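Local coordinates for ABC transporter periplasmic peptide-binding protein (Pseudoalteromonas, PDB 4QFL), which binds dipeptides in the periplasm, here Ala-Phe, and probably delivers them to an ABC transporter for uptake, at residues N58-D62 and P207-Y213; Y106-R111 and S187-A191. One frame throughout, in Å; residues are numbered along the deposited sequence.

Contact 1. Residues N58-D62 and P207-Y213; sequences NQLYD and PVGTGPY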
ATOM      1  N   ASN A  58      12.119  -1.191  -3.201  1.00 18.57           N
ATOM      2  CA  ASN A  58      13.242  -0.264  -3.231  1.00 18.99           C
ATOM      3  C   ASN A  58      14.575  -0.973  -3.192  1.00 18.55           C
ATOM      4  O   ASN A  58      15.604  -0.357  -3.458  1.00 20.89           O
ATOM      5  CB  ASN A  58      13.175   0.732  -2.069  1.00 17.23           C
ATOM      6  CG  ASN A  58      12.049   1.711  -2.212  1.00 20.35           C
ATOM      7  OD1 ASN A  58      11.186   1.820  -1.338  1.00 24.77           O
ATOM      8  ND2 ASN A  58      12.042   2.430  -3.315  1.00 17.36           N
ATOM      9  N   GLN A  59      14.565  -2.257  -2.855  1.00 15.58           N
ATOM     10  CA  GLN A  59      15.808  -3.002  -2.710  1.00 16.81           C
ATOM     11  C   GLN A  59      16.276  -3.646  -4.014  1.00 17.92           C
ATOM     12  O   GLN A  59      17.443  -3.555  -4.368  1.00 19.38           O
ATOM     13  CB  GLN A  59      15.685  -4.045  -1.602  1.00 17.93           C
ATOM     14  CG  GLN A  59      15.759  -3.471  -0.187  1.00 18.33           C
ATOM     15  CD  GLN A  59      14.652  -2.486   0.118  1.00 17.22           C
ATOM     16  OE1 GLN A  59      13.473  -2.847   0.156  1.00 18.28           O
ATOM     17  NE2 GLN A  59      15.023  -1.234   0.342  1.00 15.83           N
ATOM     18  N   LEU A  60      15.368  -4.293  -4.732  1.00 16.98           N
ATOM     19  CA  LEU A  60      15.754  -5.020  -5.935  1.00 16.57           C
ATOM     20  C   LEU A  60      15.578  -4.221  -7.202  1.00 17.69           C
ATOM     21  O   LEU A  60      16.134  -4.581  -8.234  1.00 18.10           O
ATOM     22  CB  LEU A  60      14.944  -6.306  -6.063  1.00 16.87           C
ATOM     23  CG  LEU A  60      15.139  -7.363  -4.991  1.00 18.37           C
ATOM     24  CD1 LEU A  60      14.066  -8.406  -5.140  1.00 18.92           C
ATOM     25  CD2 LEU A  60      16.514  -7.985  -5.126  1.00 17.90           C
ATOM     26  N   TYR A  61      14.786  -3.155  -7.138  1.00 15.92           N
ATOM     27  CA  TYR A  61      14.333  -2.470  -8.350  1.00 18.03           C
ATOM     28  C   TYR A  61      14.520  -0.951  -8.338  1.00 17.97           C
ATOM     29  O   TYR A  61      14.829  -0.365  -7.307  1.00 17.76           O
ATOM     30  CB  TYR A  61      12.844  -2.750  -8.580  1.00 17.34           C
ATOM     31  CG  TYR A  61      12.483  -4.197  -8.783  1.00 18.20           C
ATOM     32  CD1 TYR A  61      12.763  -4.840  -9.984  1.00 17.16           C
ATOM     33  CD2 TYR A  61      11.832  -4.921  -7.781  1.00 19.06           C
ATOM     34  CE1 TYR A  61      12.415  -6.181 -10.181  1.00 19.25           C
ATOM     35  CE2 TYR A  61      11.482  -6.261  -7.968  1.00 18.38           C
ATOM     36  CZ  TYR A  61      11.776  -6.880  -9.172  1.00 16.93           C
ATOM     37  OH  TYR A  61      11.440  -8.202  -9.356  1.00 18.09           O
ATOM     38  N   ASP A  62      14.319  -0.328  -9.500  1.00 13.99           N
ATOM     39  CA  ASP A  62      14.135   1.116  -9.595  1.00 19.37           C
ATOM     40  C   ASP A  62      12.909   1.400 -10.442  1.00 18.26           C
ATOM     41  O   ASP A  62      12.530   0.585 -11.275  1.00 17.25           O
ATOM     42  CB  ASP A  62      15.330   1.801 -10.261  1.00 17.73           C
ATOM     43  CG  ASP A  62      16.635   1.580  -9.519  1.00 18.09           C
ATOM     44  OD1 ASP A  62      16.847   2.234  -8.480  1.00 18.95           O
ATOM     45  OD2 ASP A  62      17.465   0.782 -10.003  1.00 20.10           O
ATOM     46  N   PRO A 207      13.761 -12.893  -9.090  1.00 18.14           N
ATOM     47  CA  PRO A 207      13.680 -11.589  -9.728  1.00 18.36           C
ATOM     48  C   PRO A 207      14.998 -11.122 -10.319  1.00 18.01           C
ATOM     49  O   PRO A 207      16.087 -11.499  -9.853  1.00 17.90           O
ATOM     50  CB  PRO A 207      13.279 -10.678  -8.572  1.00 17.57           C
ATOM     51  CG  PRO A 207      13.887 -11.312  -7.385  1.00 18.11           C
ATOM     52  CD  PRO A 207      13.857 -12.791  -7.622  1.00 18.98           C
ATOM     53  N   VAL A 208      14.880 -10.291 -11.352  1.00 16.93           N
ATOM     54  CA  VAL A 208      16.004  -9.538 -11.869  1.00 16.14           C
ATOM     55  C   VAL A 208      15.601  -8.084 -11.967  1.00 17.01           C
ATOM     56  O   VAL A 208      14.654  -7.746 -12.664  1.00 18.98           O
ATOM     57  CB  VAL A 208      16.429 -10.033 -13.262  1.00 18.37           C
ATOM     58  CG1 VAL A 208      17.499  -9.122 -13.838  1.00 15.90           C
ATOM     59  CG2 VAL A 208      16.938 -11.471 -13.176  1.00 20.30           C
ATOM     60  N   GLY A 209      16.321  -7.221 -11.260  1.00 18.13           N
ATOM     61  CA  GLY A 209      16.028  -5.805 -11.270  1.00 15.89           C
ATOM     62  C   GLY A 209      17.256  -4.999 -11.593  1.00 18.68           C
ATOM     63  O   GLY A 209      18.251  -5.533 -12.067  1.00 17.82           O
ATOM     64  N   THR A 210      17.188  -3.700 -11.338  1.00 17.91           N
ATOM     65  CA  THR A 210      18.340  -2.832 -11.539  1.00 19.74           C
ATOM     66  C   THR A 210      18.719  -2.173 -10.226  1.00 18.98           C
ATOM     67  O   THR A 210      19.574  -1.276 -10.197  1.00 19.16           O
ATOM     68  CB  THR A 210      18.046  -1.729 -12.571  1.00 20.59           C
ATOM     69  OG1 THR A 210      16.883  -0.988 -12.172  1.00 18.19           O
ATOM     70  CG2 THR A 210      17.806  -2.337 -13.935  1.00 18.03           C
ATOM     71  N   GLY A 211      18.080  -2.639  -9.149  1.00 18.52           N
ATOM     72  CA  GLY A 211      18.159  -2.025  -7.836  1.00 17.63           C
ATOM     73  C   GLY A 211      19.446  -2.295  -7.093  1.00 16.51           C
ATOM     74  O   GLY A 211      20.290  -3.065  -7.561  1.00 19.52           O
ATOM     75  N   PRO A 212      19.599  -1.669  -5.917  1.00 19.31           N
ATOM     76  CA  PRO A 212      20.822  -1.711  -5.094  1.00 16.98           C
ATOM     77  C   PRO A 212      21.183  -3.086  -4.530  1.00 18.54           C
ATOM     78  O   PRO A 212      22.332  -3.284  -4.153  1.00 19.29           O
ATOM     79  CB  PRO A 212      20.511  -0.739  -3.947  1.00 19.33           C
ATOM     80  CG  PRO A 212      19.031  -0.679  -3.883  1.00 17.85           C
ATOM     81  CD  PRO A 212      18.563  -0.815  -5.315  1.00 17.80           C
ATOM     82  N   TYR A 213      20.223  -4.004  -4.456  1.00 20.32           N
ATOM     83  CA  TYR A 213      20.497  -5.348  -3.957  1.00 18.89           C
ATOM     84  C   TYR A 213      19.973  -6.396  -4.913  1.00 18.89           C
ATOM     85  O   TYR A 213      19.072  -6.138  -5.701  1.00 19.16           O
ATOM     86  CB  TYR A 213      19.903  -5.546  -2.566  1.00 17.46           C
ATOM     87  CG  TYR A 213      20.312  -4.465  -1.599  1.00 19.80           C
ATOM     88  CD1 TYR A 213      21.508  -4.556  -0.883  1.00 22.21           C
ATOM     89  CD2 TYR A 213      19.513  -3.345  -1.408  1.00 18.59           C
ATOM     90  CE1 TYR A 213      21.894  -3.561   0.009  1.00 22.08           C
ATOM     91  CE2 TYR A 213      19.890  -2.342  -0.522  1.00 22.19           C
ATOM     92  CZ  TYR A 213      21.085  -2.457   0.183  1.00 20.54           C
ATOM     93  OH  TYR A 213      21.459  -1.465   1.066  1.00 25.70           O
TER
HETATM   94  O   HOH W   1      14.549  -2.397 -11.625  1.00 18.63           O

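Contact 2. Residues Y106-R111 and S187-A191; sequences YFTPTR and SKEYA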
ATOM      1  N   TYR A 106      20.805 -17.218 -11.685  1.00 22.90           N
ATOM      2  CA  TYR A 106      19.962 -17.745 -12.745  1.00 22.62           C
ATOM      3  C   TYR A 106      19.933 -16.872 -14.010  1.00 21.31           C
ATOM      4  O   TYR A 106      19.304 -17.241 -15.000  1.00 21.27           O
ATOM      5  CB  TYR A 106      18.546 -17.984 -12.199  1.00 19.75           C
ATOM      6  CG  TYR A 106      18.091 -16.892 -11.248  1.00 21.30           C
ATOM      7  CD1 TYR A 106      17.438 -15.759 -11.718  1.00 21.97           C
ATOM      8  CD2 TYR A 106      18.338 -16.983  -9.884  1.00 22.54           C
ATOM      9  CE1 TYR A 106      17.038 -14.750 -10.858  1.00 19.59           C
ATOM     10  CE2 TYR A 106      17.938 -15.979  -9.016  1.00 20.30           C
ATOM     11  CZ  TYR A 106      17.289 -14.868  -9.513  1.00 20.93           C
ATOM     12  OH  TYR A 106      16.894 -13.870  -8.660  1.00 21.83           O
ATOM     13  N   PHE A 107      20.624 -15.728 -13.991  1.00 22.52           N
ATOM     14  CA  PHE A 107      20.603 -14.800 -15.139  1.00 22.45           C
ATOM     15  C   PHE A 107      21.845 -13.916 -15.251  1.00 23.04           C
ATOM     16  O   PHE A 107      22.349 -13.406 -14.252  1.00 25.33           O
ATOM     17  CB  PHE A 107      19.346 -13.920 -15.098  1.00 21.50           C
ATOM     18  CG  PHE A 107      19.270 -12.878 -16.203  1.00 22.78           C
ATOM     19  CD1 PHE A 107      18.856 -13.222 -17.483  1.00 21.69           C
ATOM     20  CD2 PHE A 107      19.569 -11.544 -15.944  1.00 23.03           C
ATOM     21  CE1 PHE A 107      18.762 -12.267 -18.478  1.00 20.70           C
ATOM     22  CE2 PHE A 107      19.473 -10.582 -16.942  1.00 22.72           C
ATOM     23  CZ  PHE A 107      19.075 -10.950 -18.209  1.00 21.92           C
ATOM     24  N   THR A 108      22.327 -13.747 -16.480  1.00 23.13           N
ATOM     25  CA  THR A 108      23.394 -12.804 -16.796  1.00 24.15           C
ATOM     26  C   THR A 108      22.980 -12.020 -18.035  1.00 26.28           C
ATOM     27  O   THR A 108      22.748 -12.615 -19.099  1.00 25.21           O
ATOM     28  CB  THR A 108      24.720 -13.520 -17.131  1.00 27.00           C
ATOM     29  OG1 THR A 108      25.051 -14.447 -16.090  1.00 30.36           O
ATOM     30  CG2 THR A 108      25.847 -12.510 -17.290  1.00 27.71           C
ATOM     31  N   PRO A 109      22.883 -10.684 -17.907  1.00 25.85           N
ATOM     32  CA  PRO A 109      22.488  -9.813 -19.022  1.00 26.50           C
ATOM     33  C   PRO A 109      23.477  -9.854 -20.179  1.00 25.67           C
ATOM     34  O   PRO A 109      24.666 -10.075 -19.955  1.00 26.19           O
ATOM     35  CB  PRO A 109      22.492  -8.411 -18.392  1.00 26.00           C
ATOM     36  CG  PRO A 109      23.327  -8.535 -17.154  1.00 22.95           C
ATOM     37  CD  PRO A 109      23.075  -9.924 -16.657  1.00 24.92           C
ATOM     38  N   THR A 110      22.984  -9.655 -21.398  1.00 24.51           N
ATOM     39  CA  THR A 110      23.849  -9.470 -22.556  1.00 26.25           C
ATOM     40  C   THR A 110      23.744  -8.045 -23.088  1.00 27.07           C
ATOM     41  O   THR A 110      24.417  -7.681 -24.046  1.00 28.92           O
ATOM     42  CB  THR A 110      23.516 -10.461 -23.688  1.00 27.50           C
ATOM     43  OG1 THR A 110      22.200 -10.207 -24.192  1.00 32.17           O
ATOM     44  CG2 THR A 110      23.592 -11.882 -23.182  1.00 27.22           C
ATOM     45  N   ARG A 111      22.888  -7.247 -22.459  1.00 28.11           N
ATOM     46  CA  ARG A 111      22.709  -5.848 -22.824  1.00 25.25           C
ATOM     47  C   ARG A 111      22.247  -5.039 -21.617  1.00 26.17           C
ATOM     48  O   ARG A 111      21.843  -5.600 -20.602  1.00 25.14           O
ATOM     49  CB  ARG A 111      21.704  -5.710 -23.971  1.00 24.96           C
ATOM     50  CG  ARG A 111      20.307  -6.191 -23.639  1.00 24.98           C
ATOM     51  CD  ARG A 111      19.256  -5.463 -24.462  1.00 25.40           C
ATOM     52  NE  ARG A 111      17.905  -5.928 -24.149  1.00 25.37           N
ATOM     53  CZ  ARG A 111      17.112  -5.364 -23.241  1.00 24.13           C
ATOM     54  NH1 ARG A 111      17.520  -4.301 -22.560  1.00 23.66           N
ATOM     55  NH2 ARG A 111      15.894  -5.850 -23.027  1.00 23.06           N
ATOM     56  N   SER A 187      13.117  -6.866 -16.311  1.00 17.71           N
ATOM     57  CA  SER A 187      14.020  -7.297 -17.381  1.00 19.45           C
ATOM     58  C   SER A 187      13.325  -8.057 -18.507  1.00 20.00           C
ATOM     59  O   SER A 187      12.833  -9.171 -18.302  1.00 20.19           O
ATOM     60  CB  SER A 187      15.122  -8.200 -16.830  1.00 18.41           C
ATOM     61  OG  SER A 187      15.843  -8.788 -17.904  1.00 18.77           O
ATOM     62  N   LYS A 188      13.311  -7.470 -19.700  1.00 22.41           N
ATOM     63  CA  LYS A 188      12.774  -8.161 -20.860  1.00 19.93           C
ATOM     64  C   LYS A 188      13.657  -9.331 -21.262  1.00 21.58           C
ATOM     65  O   LYS A 188      13.157 -10.404 -21.614  1.00 22.71           O
ATOM     66  CB  LYS A 188      12.586  -7.222 -22.046  1.00 19.36           C
ATOM     67  CG  LYS A 188      11.849  -7.908 -23.183  1.00 21.67           C
ATOM     68  CD  LYS A 188      11.640  -7.020 -24.384  1.00 21.46           C
ATOM     69  CE  LYS A 188      10.857  -7.773 -25.446  1.00 26.04           C
ATOM     70  NZ  LYS A 188      10.621  -6.965 -26.673  1.00 28.97           N
ATOM     71  N   GLU A 189      14.970  -9.139 -21.214  1.00 21.09           N
ATOM     72  CA  GLU A 189      15.862 -10.228 -21.591  1.00 21.88           C
ATOM     73  C   GLU A 189      15.644 -11.451 -20.707  1.00 21.82           C
ATOM     74  O   GLU A 189      15.555 -12.570 -21.197  1.00 22.93           O
ATOM     75  CB  GLU A 189      17.328  -9.804 -21.574  1.00 23.74           C
ATOM     76  CG  GLU A 189      18.255 -10.934 -22.007  1.00 24.37           C
ATOM     77  CD  GLU A 189      19.706 -10.515 -22.082  1.00 26.35           C
ATOM     78  OE1 GLU A 189      20.042  -9.462 -21.503  1.00 24.87           O
ATOM     79  OE2 GLU A 189      20.508 -11.240 -22.720  1.00 27.61           O
ATOM     80  N   TYR A 190      15.551 -11.235 -19.402  1.00 21.27           N
ATOM     81  CA  TYR A 190      15.272 -12.321 -18.476  1.00 21.42           C
ATOM     82  C   TYR A 190      13.946 -12.955 -18.852  1.00 20.82           C
ATOM     83  O   TYR A 190      13.849 -14.171 -19.005  1.00 19.98           O
ATOM     84  CB  TYR A 190      15.228 -11.786 -17.042  1.00 20.18           C
ATOM     85  CG  TYR A 190      14.999 -12.821 -15.958  1.00 22.83           C
ATOM     86  CD1 TYR A 190      15.624 -14.064 -15.996  1.00 22.57           C
ATOM     87  CD2 TYR A 190      14.180 -12.541 -14.880  1.00 20.09           C
ATOM     88  CE1 TYR A 190      15.414 -14.999 -15.004  1.00 20.94           C
ATOM     89  CE2 TYR A 190      13.969 -13.462 -13.884  1.00 20.75           C
ATOM     90  CZ  TYR A 190      14.586 -14.694 -13.947  1.00 20.50           C
ATOM     91  OH  TYR A 190      14.374 -15.615 -12.939  1.00 22.45           O
ATOM     92  N   ALA A 191      12.929 -12.122 -19.024  1.00 21.33           N
ATOM     93  CA  ALA A 191      11.589 -12.620 -19.343  1.00 20.31           C
ATOM     94  C   ALA A 191      11.553 -13.443 -20.625  1.00 21.34           C
ATOM     95  O   ALA A 191      10.904 -14.481 -20.677  1.00 21.25           O
ATOM     96  CB  ALA A 191      10.604 -11.476 -19.428  1.00 21.54           C
TER
HETATM   97  O   HOH W   2      19.357  -7.320 -20.179  1.00 26.08           O

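Contact 1. Residues N58-D62 and P207-Y213
Two donors grip Asp62 OD2: Thr210 OG1, 2.9 Å away on its anti lone pair, and Trp233 NE1. The other carboxylate oxygen, OD1, receives Tyr232 OH. A water bridges Asp62 and Thr210, accepting from Asp62 N and donating to Thr210 OG1 at 2.8 Å. Where helix 50-60 ends, two of its last carbonyls turn to the loop 207-213. Gln59 O takes Tyr213 N at 2.8 Å, nearly in line with the C=O bond (160°), whereas Gly211 N reaches Leu60 O at 2.9 Å from well above the carbonyl plane. Gly209 CA adds a CA-H...O contact to Leu60 O, and Gly211 CA comes 3.6 Å from Tyr61 N, so the two backbones meet directly. On the apolar flank, Leu60 CD1 lies 3.7 Å from Pro207 CG. Tyr61 crosses Pro207 at about a right angle, its OH 3.2 Å from Pro207 CB and hydrogen-bonded to Phe42 O. Two carbonyls at the end of helix 50-60 are thus met by loop amides, as carbonyls at helix C-termini often need, and the buried carboxylate of Asp62, ringed by donors, is probably kept ionised.

Contact 2. Residues Y106-R111 and S187-A191
Phe107 lays one face of its ring over Tyr190 CB, which sits 3.9 Å from the ring centroid and 15° off the normal, a CH-pi contact. With CG anti to the backbone N (chi1 177°), the phenyl group reaches onto the first turn of helix 188-196. Glu189 CG meets the edge of the same ring, in its plane. The Tyr190 ring leans obliquely against that of Phe107, their planes 57° apart, and continues to Tyr106, whose CD1 lies 3.3 Å from Tyr190 OH; the three rings form an aromatic cluster. The Tyr190 hydroxyl has Tyr206 O as its partner, that of Tyr106 has Pro207 O.

Glu189 makes the polar half of the contact. Its extended chain carries the carboxylate to Thr110, whose backbone N donates almost straight to the syn lone pair of Glu189 OE1 at 3.0 Å. Thr110 OG1 also lies close to OE2, at a distance too short to be taken at face value. A water donates both to Glu189 OE1, at 2.6 Å, and to Arg111 O. Within the helix, Ser187 OG, at the N-cap position, accepts Tyr190 N at 2.9 Å.

Arg111 brings its guanidinium edge to Lys188 CB, 3.7 Å from Arg111 NH2, while NH1 forms a salt bridge with Asp117, which also accepts Lys188 N. The 106-111 segment, part of the connection from strand 90-95 to helix 115-126, lies against the N-terminal turn of helix 188-196, whose Lys188 and Ala191 pack on Phe120 of helix 115-126.

The two contacts lie about 13 Å apart, between centres, on the same side of the chain's centre. In sequence contact 2 is nested inside contact 1: 58-62 comes first, then 106-111 and 187-191, and 207-213 closes the loop just before strand 213-219. They touch directly through Pro207 and Val208. Pro207 O probably accepts a hydrogen bond from Tyr106 OH, and Val208 packs on Phe107, Ser187 and Tyr190, so the loop 207-213 joins the end of helix 50-60 to the start of helix 188-196. Asn58 of contact 1 has its side chain about 11 Å from the bound alanine; contact 1 thus lies near the dipeptide pocket without lining it, while contact 2 sits farther from the centre of the chain.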